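PDB 1VGP: 373aa long hypothetical citrate synthase from Sulfolobus tokodaii, which is a member of the citrate synthase family, a mainly helical protein present here as an assembly of two chains. Local coordinates for residues Y286-A289 with E290-E294; E276-G279 with G280-T284. One frame throughout, in Å; residues are numbered along the deposited sequence.

Both contacts use helix 281-300: contact 1 lies within it, contact 2 at its entrance. Contact 1 (286-289 with 290-294) is mostly buried; its chemistry is mainly polar, made of backbone bonds and one tyrosine-glutamate pair, with one light isoleucine-valine touch. Contact 2 (276-279 with 280-284) is at the surface, where helix 262-278 gives way to helix 281-300, and its cross-segment touches are carbon against carbon. The centres are about 13 Å apart, on the same side of the chain's centre, and contact 2 comes first in sequence.

Contact 1: Y286-A289 with E290-E294; sequences YQIA and EKVEE
Y286 and E290 sit one turn apart on helix 281-300 and are joined twice, by side chains and by backbone. The tyrosine hydroxyl donates a hydrogen bond to E290 OE1, with 2.8 Å between OH and that oxygen; it arrives from above the carboxylate, 40° out of its plane. Ring and carboxylate are turned 69° against each other. With CG of Y286 anti to its own backbone N (chi1 -179°), the ring leans along the helix toward E290, whose chain, extended beyond CG, brings OE1 up to the phenol. Helix 262-278 lies over this pair, through K272 and A275 among others.

Four consecutive backbone bonds tie the segments together. E290 N reaches Y286 O at 3.0 Å and K291 N reaches Q287 O at 3.2 Å, the second almost straight at its hydrogen. V292 N to I288 O follows at 2.9 Å, and E293 N to A289 O at 2.7 Å.

The apolar side is lighter. I288 CG2 and V292 CG2 come within 4.1 Å of each other, the two chains meeting at a slant, and F226 and M225 of helix 221-228 pack onto this face, against I288 and V292 respectively. The carboxylate of E293 is engaged beyond the segment, hydrogen-bonded to Y260 and paired with K268.

Taken together, these i to i+4 links are those of a regular alpha-helix, here in a largely buried part of it, packed among neighbouring helices of a citrate synthase fold.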
loop_
_atom_site.group_PDB
_atom_site.type_symbol
_atom_site.label_atom_id
_atom_site.label_comp_id
_atom_site.label_asym_id
_atom_site.label_seq_id
_atom_site.Cartn_x
_atom_site.Cartn_y
_atom_site.Cartn_z
ATOM N N TYR A 286 29.061 -15.662 16.407
ATOM C CA TYR A 286 28.491 -16.947 16.057
ATOM C C TYR A 286 28.609 -17.900 17.244
ATOM O O TYR A 286 27.685 -18.673 17.531
ATOM C CB TYR A 286 29.185 -17.546 14.836
ATOM C CG TYR A 286 28.574 -18.869 14.456
ATOM C CD1 TYR A 286 29.218 -20.064 14.754
ATOM C CD2 TYR A 286 27.285 -18.929 13.917
ATOM C CE1 TYR A 286 28.593 -21.293 14.543
ATOM C CE2 TYR A 286 26.650 -20.152 13.701
ATOM C CZ TYR A 286 27.312 -21.329 14.023
ATOM O OH TYR A 286 26.684 -22.540 13.868
ATOM N N GLN A 287 29.739 -17.834 17.942
ATOM C CA GLN A 287 29.929 -18.649 19.134
ATOM C C GLN A 287 28.899 -18.314 20.204
ATOM O O GLN A 287 28.369 -19.215 20.853
ATOM C CB GLN A 287 31.335 -18.458 19.697
ATOM C CG GLN A 287 32.446 -18.700 18.693
ATOM C CD GLN A 287 33.801 -18.892 19.356
ATOM O OE1 GLN A 287 34.193 -20.011 19.668
ATOM N NE2 GLN A 287 34.521 -17.795 19.572
ATOM N N ILE A 288 28.626 -17.020 20.387
ATOM C CA ILE A 288 27.527 -16.554 21.244
ATOM C C ILE A 288 26.247 -17.275 20.858
ATOM O O ILE A 288 25.541 -17.830 21.703
ATOM C CB ILE A 288 27.238 -15.032 21.067
ATOM C CG1 ILE A 288 28.514 -14.197 21.252
ATOM C CG2 ILE A 288 26.159 -14.595 22.047
ATOM C CD1 ILE A 288 29.099 -14.274 22.610
ATOM N N ALA A 289 25.957 -17.246 19.562
ATOM C CA ALA A 289 24.688 -17.712 19.014
ATOM C C ALA A 289 24.466 -19.210 19.253
ATOM O O ALA A 289 23.356 -19.645 19.573
ATOM C CB ALA A 289 24.641 -17.398 17.520
ATOM N N GLU A 290 25.518 -20.004 19.101
ATOM C CA GLU A 290 25.397 -21.426 19.375
ATOM C C GLU A 290 25.081 -21.660 20.842
ATOM O O GLU A 290 24.175 -22.421 21.178
ATOM C CB GLU A 290 26.683 -22.157 18.989
ATOM C CG GLU A 290 26.509 -23.013 17.750
ATOM C CD GLU A 290 27.823 -23.484 17.174
ATOM O OE1 GLU A 290 27.831 -23.926 15.997
ATOM O OE2 GLU A 290 28.845 -23.414 17.897
ATOM N N LYS A 291 25.821 -20.985 21.710
ATOM C CA LYS A 291 25.553 -21.028 23.138
ATOM C C LYS A 291 24.107 -20.661 23.470
ATOM O O LYS A 291 23.459 -21.324 24.288
ATOM C CB LYS A 291 26.507 -20.083 23.864
ATOM C CG LYS A 291 27.748 -20.761 24.380
ATOM C CD LYS A 291 27.516 -21.319 25.768
ATOM C CE LYS A 291 28.461 -22.472 26.037
ATOM N NZ LYS A 291 28.510 -23.411 24.866
ATOM N N VAL A 292 23.605 -19.606 22.839
ATOM C CA VAL A 292 22.215 -19.198 23.025
ATOM C C VAL A 292 21.258 -20.249 22.460
ATOM O O VAL A 292 20.247 -20.561 23.088
ATOM C CB VAL A 292 21.939 -17.842 22.337
ATOM C CG1 VAL A 292 20.487 -17.452 22.517
ATOM C CG2 VAL A 292 22.840 -16.782 22.920
ATOM N N GLU A 293 21.583 -20.794 21.285
ATOM C CA GLU A 293 20.766 -21.835 20.673
ATOM C C GLU A 293 20.649 -23.019 21.623
ATOM O O GLU A 293 19.566 -23.577 21.836
ATOM C CB GLU A 293 21.398 -22.307 19.357
ATOM C CG GLU A 293 20.571 -23.362 18.621
ATOM C CD GLU A 293 21.333 -24.033 17.488
ATOM O OE1 GLU A 293 22.446 -23.578 17.166
ATOM O OE2 GLU A 293 20.817 -25.022 16.914
ATOM N N GLU A 294 21.787 -23.394 22.194
ATOM C CA GLU A 294 21.866 -24.543 23.082
ATOM C C GLU A 294 20.934 -24.369 24.285
ATOM O O GLU A 294 20.020 -25.174 24.493
ATOM C CB GLU A 294 23.311 -24.711 23.531
ATOM C CG GLU A 294 23.594 -25.975 24.313
ATOM C CD GLU A 294 25.079 -26.304 24.349
ATOM O OE1 GLU A 294 25.466 -27.255 25.075
ATOM O OE2 GLU A 294 25.857 -25.613 23.648
#

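Contact 2: E276-G279 with G280-T284; sequences EKEG and GEIYT
G280 follows G279 directly, and these two glycines carry the chain from the end of helix 262-278 to the start of helix 281-300. G279 is the first residue to leave helical geometry, and its positive phi (85°) turns the chain off the old helix axis. G280 then takes the N-cap position of the new helix. Lacking a side chain, it can offer only its backbone to the first turn: G280 O accepts weak bonds from Y283 N at 3.2 Å and T284 N at 3.3 Å.

E281 opens the helix proper. Its carbonyl oxygen is met by the hydroxyl of T284, OG1 lying 2.6 Å from E281 O and above the carbonyl plane, so a side chain adds a link within the first turn.

I282 is the first residue here to reach back with its side chain. Its CG2 branch lies 3.4 Å from E278 CB and also approaches CG of that glutamate, the two chains slanting past each other. The same isoleucine touches Y318 and S319 of helix 309-319, which places it between the turn and a third helix.

Y283 makes the broadest reach across the turn. A chi1 of 179° sets its CG across from the backbone nitrogen and brings the ring up against the last turn of helix 262-278. There CD2 stands 3.4 Å from E276 CA and CE2 3.6 Å from E276 CB, while Y283 CB rests 3.6 Å from G279 C.

Beyond this first turn, helix 281-300 runs back along its predecessor, helix 262-278. The glycine pair thus forms the tight connection of an alpha-alpha hairpin, at the surface of this mainly helical citrate synthase fold.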
loop_
_atom_site.group_PDB
_atom_site.type_symbol
_atom_site.label_atom_id
_atom_site.label_comp_id
_atom_site.label_asym_id
_atom_site.label_seq_id
_atom_site.Cartn_x
_atom_site.Cartn_y
_atom_site.Cartn_z
ATOM N N GLU A 276 33.176 -18.602 10.520
ATOM C CA GLU A 276 34.462 -19.197 10.809
ATOM C C GLU A 276 35.484 -18.897 9.712
ATOM O O GLU A 276 36.688 -19.061 9.899
ATOM C CB GLU A 276 34.321 -20.712 11.051
ATOM C CG GLU A 276 33.719 -21.516 9.924
ATOM C CD GLU A 276 33.251 -22.898 10.380
ATOM O OE1 GLU A 276 32.863 -23.709 9.515
ATOM O OE2 GLU A 276 33.265 -23.172 11.603
ATOM N N LYS A 277 35.005 -18.418 8.575
ATOM C CA LYS A 277 35.895 -17.993 7.502
ATOM C C LYS A 277 36.279 -16.521 7.664
ATOM O O LYS A 277 37.287 -16.079 7.120
ATOM C CB LYS A 277 35.219 -18.213 6.143
ATOM C CG LYS A 277 35.956 -19.144 5.215
ATOM C CD LYS A 277 36.086 -20.548 5.787
ATOM C CE LYS A 277 36.891 -21.435 4.839
ATOM N NZ LYS A 277 37.307 -22.746 5.415
ATOM N N GLU A 278 35.470 -15.765 8.407
ATOM C CA GLU A 278 35.796 -14.382 8.764
ATOM C C GLU A 278 36.746 -14.360 9.950
ATOM O O GLU A 278 37.786 -13.713 9.917
ATOM C CB GLU A 278 34.528 -13.620 9.146
ATOM C CG GLU A 278 33.649 -13.240 7.979
ATOM C CD GLU A 278 34.240 -12.120 7.148
ATOM O OE1 GLU A 278 34.817 -11.178 7.749
ATOM O OE2 GLU A 278 34.127 -12.181 5.895
ATOM N N GLY A 279 36.360 -15.060 11.008
ATOM C CA GLY A 279 37.259 -15.288 12.122
ATOM C C GLY A 279 37.298 -14.187 13.170
ATOM O O GLY A 279 38.001 -14.316 14.179
ATOM N N GLY A 280 36.555 -13.106 12.959
ATOM C CA GLY A 280 36.770 -11.944 13.802
ATOM C C GLY A 280 35.837 -11.785 14.989
ATOM O O GLY A 280 35.520 -12.733 15.700
ATOM N N GLU A 281 35.410 -10.551 15.207
ATOM C CA GLU A 281 34.366 -10.262 16.171
ATOM C C GLU A 281 33.113 -11.028 15.746
ATOM O O GLU A 281 32.216 -11.300 16.552
ATOM C CB GLU A 281 34.100 -8.748 16.190
ATOM C CG GLU A 281 33.072 -8.279 17.224
ATOM C CD GLU A 281 33.562 -8.403 18.665
ATOM O OE1 GLU A 281 32.835 -7.941 19.575
ATOM O OE2 GLU A 281 34.664 -8.961 18.890
ATOM N N ILE A 282 33.069 -11.388 14.470
ATOM C CA ILE A 282 31.867 -11.954 13.884
ATOM C C ILE A 282 31.855 -13.471 14.056
ATOM O O ILE A 282 30.808 -14.102 14.014
ATOM C CB ILE A 282 31.785 -11.566 12.389
ATOM C CG1 ILE A 282 30.558 -12.184 11.740
ATOM C CG2 ILE A 282 33.039 -12.001 11.683
ATOM C CD1 ILE A 282 29.984 -11.294 10.664
ATOM N N TYR A 283 33.027 -14.052 14.274
ATOM C CA TYR A 283 33.090 -15.453 14.650
ATOM C C TYR A 283 32.708 -15.616 16.111
ATOM O O TYR A 283 32.096 -16.616 16.499
ATOM C CB TYR A 283 34.487 -16.021 14.426
ATOM C CG TYR A 283 34.594 -17.466 14.835
ATOM C CD1 TYR A 283 35.313 -17.842 15.967
ATOM C CD2 TYR A 283 33.943 -18.459 14.108
ATOM C CE1 TYR A 283 35.380 -19.172 16.371
ATOM C CE2 TYR A 283 34.001 -19.801 14.501
ATOM C CZ TYR A 283 34.721 -20.149 15.636
ATOM O OH TYR A 283 34.766 -21.465 16.033
ATOM N N THR A 284 33.067 -14.639 16.934
ATOM C CA THR A 284 32.694 -14.724 18.337
ATOM C C THR A 284 31.188 -14.535 18.498
ATOM O O THR A 284 30.565 -15.189 19.325
ATOM C CB THR A 284 33.469 -13.693 19.200
ATOM O OG1 THR A 284 33.411 -12.403 18.580
ATOM C CG2 THR A 284 34.937 -14.109 19.340
#